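Local coordinates for hypothetical protein EF_2215 (Enterococcus faecalis, PDB 2NN5), which is of unknown function but belongs to the AHA1 family, related to activators of the Hsp90 ATPase, and binds magnesium, at residues W105-D113 against V125-T136. Numbering follows the deposited sequence. Where two conformers were deposited one is given.
Sequences WDTGIIYFD and VFSESLPENFTT
The Phe134 ring carries Asp106 on one face and Leu130 CD2 on the other, with Thr136 O at its edge, in plane. Asp106 CB makes a CH-pi contact over the ring face, 3.7 Å from the Phe134 centroid. Trp105 CD1 meets Phe134 CZ at 3.8 Å. Further along, Phe126 turns its edge to the face of Phe112, with planes at 67°. Phe126 CZ touches Ile110 CG2 at 3.7 Å. Helix 138-157 packs on this side of the sheet through Trp145, which meets both Trp105 and Phe126, consistent with the helix-grip fold of the SRPBCC family.

Strands 108-116 and 121-130 form an antiparallel beta hairpin within the sheet. Ile109-Ser129, Tyr111-Ser127 and Asp113-Val125 are hydrogen-bonded pairs.

Beyond them, the type II' turn 105-108 meets the loop after strand 121-130. The Asp106 carboxylate reaches Thr135 with CG anti to the backbone N (chi1 -159°). Asp106 OD1 takes a nearly straight bond from Thr135 N (2.9 Å, 172°) and another from Thr107 N. Asp106 OD2 accepts from Thr135 OG1 (2.8 Å), above the carboxylate plane, and from a water that also binds Thr136 OG1.

Four donors thus hold one carboxylate, which fixes its rotation, ties turn 105-108 to the residues following turn 131-134 and probably stabilises its negative charge.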
# COMPACT_ATOMS: atom_id res chain seq x y z
N TRP A 105 -8.59 -7.26 0.48
CA TRP A 105 -7.25 -7.68 0.85
C TRP A 105 -7.32 -8.60 2.07
O TRP A 105 -7.68 -8.14 3.16
CB TRP A 105 -6.38 -6.48 1.16
CG TRP A 105 -4.97 -6.86 1.42
CD1 TRP A 105 -4.33 -6.89 2.63
CD2 TRP A 105 -4.02 -7.24 0.44
NE1 TRP A 105 -3.03 -7.32 2.46
CE2 TRP A 105 -2.81 -7.52 1.11
CE3 TRP A 105 -4.07 -7.32 -0.96
CZ2 TRP A 105 -1.64 -7.90 0.42
CZ3 TRP A 105 -2.91 -7.69 -1.65
CH2 TRP A 105 -1.71 -8.00 -0.95
N ASP A 106 -7.01 -9.88 1.88
CA ASP A 106 -7.09 -10.85 3.00
C ASP A 106 -8.59 -10.75 3.41
O ASP A 106 -9.52 -10.76 2.55
CB ASP A 106 -6.08 -10.43 4.13
CG ASP A 106 -5.69 -11.57 5.10
OD1 ASP A 106 -6.57 -12.05 5.84
OD2 ASP A 106 -4.46 -11.91 5.18
N THR A 107 -8.88 -10.64 4.71
CA THR A 107 -10.28 -10.53 5.15
C THR A 107 -10.72 -9.07 5.31
O THR A 107 -11.82 -8.79 5.80
CB THR A 107 -10.47 -11.24 6.51
OG1 THR A 107 -9.64 -10.57 7.47
CG2 THR A 107 -10.14 -12.78 6.44
N GLY A 108 -9.86 -8.12 4.91
CA GLY A 108 -10.19 -6.69 5.00
C GLY A 108 -10.12 -5.99 3.65
O GLY A 108 -10.45 -6.58 2.62
N ILE A 109 -9.72 -4.71 3.70
CA ILE A 109 -9.77 -3.80 2.55
C ILE A 109 -8.57 -2.90 2.56
O ILE A 109 -8.11 -2.48 3.61
CB ILE A 109 -10.98 -2.83 2.68
CG1 ILE A 109 -12.25 -3.67 2.78
CG2 ILE A 109 -10.98 -1.70 1.56
CD1 ILE A 109 -12.73 -4.16 1.40
N ILE A 110 -8.04 -2.63 1.37
CA ILE A 110 -7.06 -1.53 1.17
C ILE A 110 -7.71 -0.48 0.30
O ILE A 110 -8.59 -0.78 -0.57
CB ILE A 110 -5.78 -2.04 0.50
CG1 ILE A 110 -6.08 -2.67 -0.86
CG2 ILE A 110 -5.02 -3.01 1.47
CD1 ILE A 110 -4.78 -3.25 -1.51
N TYR A 111 -7.29 0.78 0.49
CA TYR A 111 -7.94 1.92 -0.20
C TYR A 111 -6.88 2.93 -0.56
O TYR A 111 -6.08 3.32 0.30
CB TYR A 111 -9.04 2.51 0.70
CG TYR A 111 -9.93 3.48 -0.00
CD1 TYR A 111 -11.01 3.00 -0.73
CD2 TYR A 111 -9.72 4.85 0.10
CE1 TYR A 111 -11.88 3.92 -1.40
CE2 TYR A 111 -10.56 5.75 -0.52
CZ TYR A 111 -11.62 5.28 -1.28
OH TYR A 111 -12.46 6.25 -1.84
N PHE A 112 -6.86 3.31 -1.85
CA PHE A 112 -5.92 4.31 -2.39
C PHE A 112 -6.74 5.54 -2.76
O PHE A 112 -7.67 5.45 -3.54
CB PHE A 112 -5.22 3.77 -3.64
CG PHE A 112 -4.48 2.48 -3.40
CD1 PHE A 112 -3.09 2.47 -3.09
CD2 PHE A 112 -5.14 1.23 -3.50
CE1 PHE A 112 -2.41 1.25 -2.89
CE2 PHE A 112 -4.45 0.01 -3.25
CZ PHE A 112 -3.08 0.04 -2.94
N ASP A 113 -6.34 6.69 -2.24
CA ASP A 113 -6.99 7.97 -2.52
C ASP A 113 -5.94 8.93 -3.07
O ASP A 113 -4.95 9.25 -2.39
CB ASP A 113 -7.52 8.50 -1.19
CG ASP A 113 -8.49 9.61 -1.34
OD1 ASP A 113 -8.74 10.05 -2.48
OD2 ASP A 113 -9.04 10.01 -0.27
N VAL A 125 -2.96 8.77 -0.40
CA VAL A 125 -3.40 8.45 0.95
C VAL A 125 -3.84 6.99 0.90
O VAL A 125 -4.78 6.60 0.18
CB VAL A 125 -4.50 9.39 1.46
CG1 VAL A 125 -4.86 9.01 2.93
CG2 VAL A 125 -3.98 10.79 1.44
N PHE A 126 -3.14 6.16 1.66
CA PHE A 126 -3.43 4.71 1.73
C PHE A 126 -4.13 4.44 3.05
O PHE A 126 -3.68 4.92 4.11
CB PHE A 126 -2.12 3.91 1.66
CG PHE A 126 -2.29 2.41 1.84
CD1 PHE A 126 -2.59 1.60 0.75
CD2 PHE A 126 -2.13 1.83 3.11
CE1 PHE A 126 -2.70 0.23 0.91
CE2 PHE A 126 -2.27 0.46 3.27
CZ PHE A 126 -2.57 -0.35 2.16
N SER A 127 -5.22 3.67 3.02
CA SER A 127 -5.82 3.26 4.29
C SER A 127 -6.28 1.81 4.21
O SER A 127 -6.42 1.25 3.09
CB SER A 127 -6.95 4.19 4.66
OG SER A 127 -7.93 4.26 3.64
N GLU A 128 -6.35 1.16 5.38
CA GLU A 128 -6.58 -0.29 5.37
C GLU A 128 -7.37 -0.70 6.60
O GLU A 128 -7.16 -0.15 7.70
CB GLU A 128 -5.22 -1.01 5.36
CG GLU A 128 -5.30 -2.54 5.34
CD GLU A 128 -3.96 -3.25 5.36
OE1 GLU A 128 -2.91 -2.62 5.67
OE2 GLU A 128 -3.98 -4.49 5.13
N SER A 129 -8.26 -1.68 6.41
CA SER A 129 -9.03 -2.30 7.52
C SER A 129 -8.48 -3.70 7.70
O SER A 129 -8.45 -4.47 6.71
CB SER A 129 -10.53 -2.37 7.19
OG SER A 129 -11.26 -3.06 8.21
N LEU A 130 -8.08 -4.04 8.92
CA LEU A 130 -7.53 -5.36 9.26
C LEU A 130 -8.30 -5.99 10.42
O LEU A 130 -8.01 -5.74 11.59
CB LEU A 130 -6.02 -5.27 9.62
CG LEU A 130 -5.13 -4.53 8.60
CD1 LEU A 130 -5.05 -3.00 8.87
CD2 LEU A 130 -3.74 -5.14 8.65
N PRO A 131 -9.32 -6.75 10.07
CA PRO A 131 -10.10 -7.42 11.13
C PRO A 131 -9.26 -8.44 11.86
O PRO A 131 -8.16 -8.83 11.39
CB PRO A 131 -11.24 -8.08 10.35
CG PRO A 131 -11.34 -7.30 9.06
CD PRO A 131 -9.90 -7.01 8.72
N GLU A 132 -9.79 -8.85 13.01
CA GLU A 132 -9.06 -9.75 13.90
C GLU A 132 -8.79 -11.13 13.28
O GLU A 132 -7.81 -11.80 13.67
CB GLU A 132 -9.77 -9.87 15.27
CG GLU A 132 -8.97 -10.55 16.40
CD GLU A 132 -9.11 -12.07 16.40
OE1 GLU A 132 -10.10 -12.56 15.79
OE2 GLU A 132 -8.24 -12.77 16.98
N ASN A 133 -9.62 -11.54 12.29
CA ASN A 133 -9.39 -12.81 11.59
C ASN A 133 -8.40 -12.76 10.41
O ASN A 133 -8.23 -13.75 9.69
CB ASN A 133 -10.73 -13.46 11.16
CG ASN A 133 -11.43 -12.70 10.06
OD1 ASN A 133 -12.38 -13.23 9.44
ND2 ASN A 133 -10.98 -11.49 9.77
N PHE A 134 -7.70 -11.62 10.25
CA PHE A 134 -6.66 -11.55 9.24
C PHE A 134 -5.77 -12.76 9.34
O PHE A 134 -5.34 -13.14 10.44
CB PHE A 134 -5.77 -10.34 9.51
CG PHE A 134 -5.59 -9.48 8.33
CD1 PHE A 134 -6.68 -8.80 7.80
CD2 PHE A 134 -4.34 -9.28 7.80
CE1 PHE A 134 -6.54 -7.95 6.73
CE2 PHE A 134 -4.18 -8.44 6.72
CZ PHE A 134 -5.30 -7.75 6.20
N THR A 135 -5.45 -13.34 8.19
CA THR A 135 -4.62 -14.53 8.17
C THR A 135 -3.13 -14.25 8.43
O THR A 135 -2.45 -15.05 9.07
CB THR A 135 -4.86 -15.36 6.87
OG1 THR A 135 -4.41 -14.63 5.75
CG2 THR A 135 -6.32 -15.62 6.70
N THR A 136 -2.62 -13.11 7.97
CA THR A 136 -1.23 -12.69 8.21
C THR A 136 -1.24 -11.88 9.52
O THR A 136 -2.17 -11.09 9.74
CB THR A 136 -0.80 -11.75 7.07
OG1 THR A 136 -0.86 -12.45 5.81
CG2 THR A 136 0.61 -11.17 7.29
O HOH W 1 -2.11 -10.49 4.10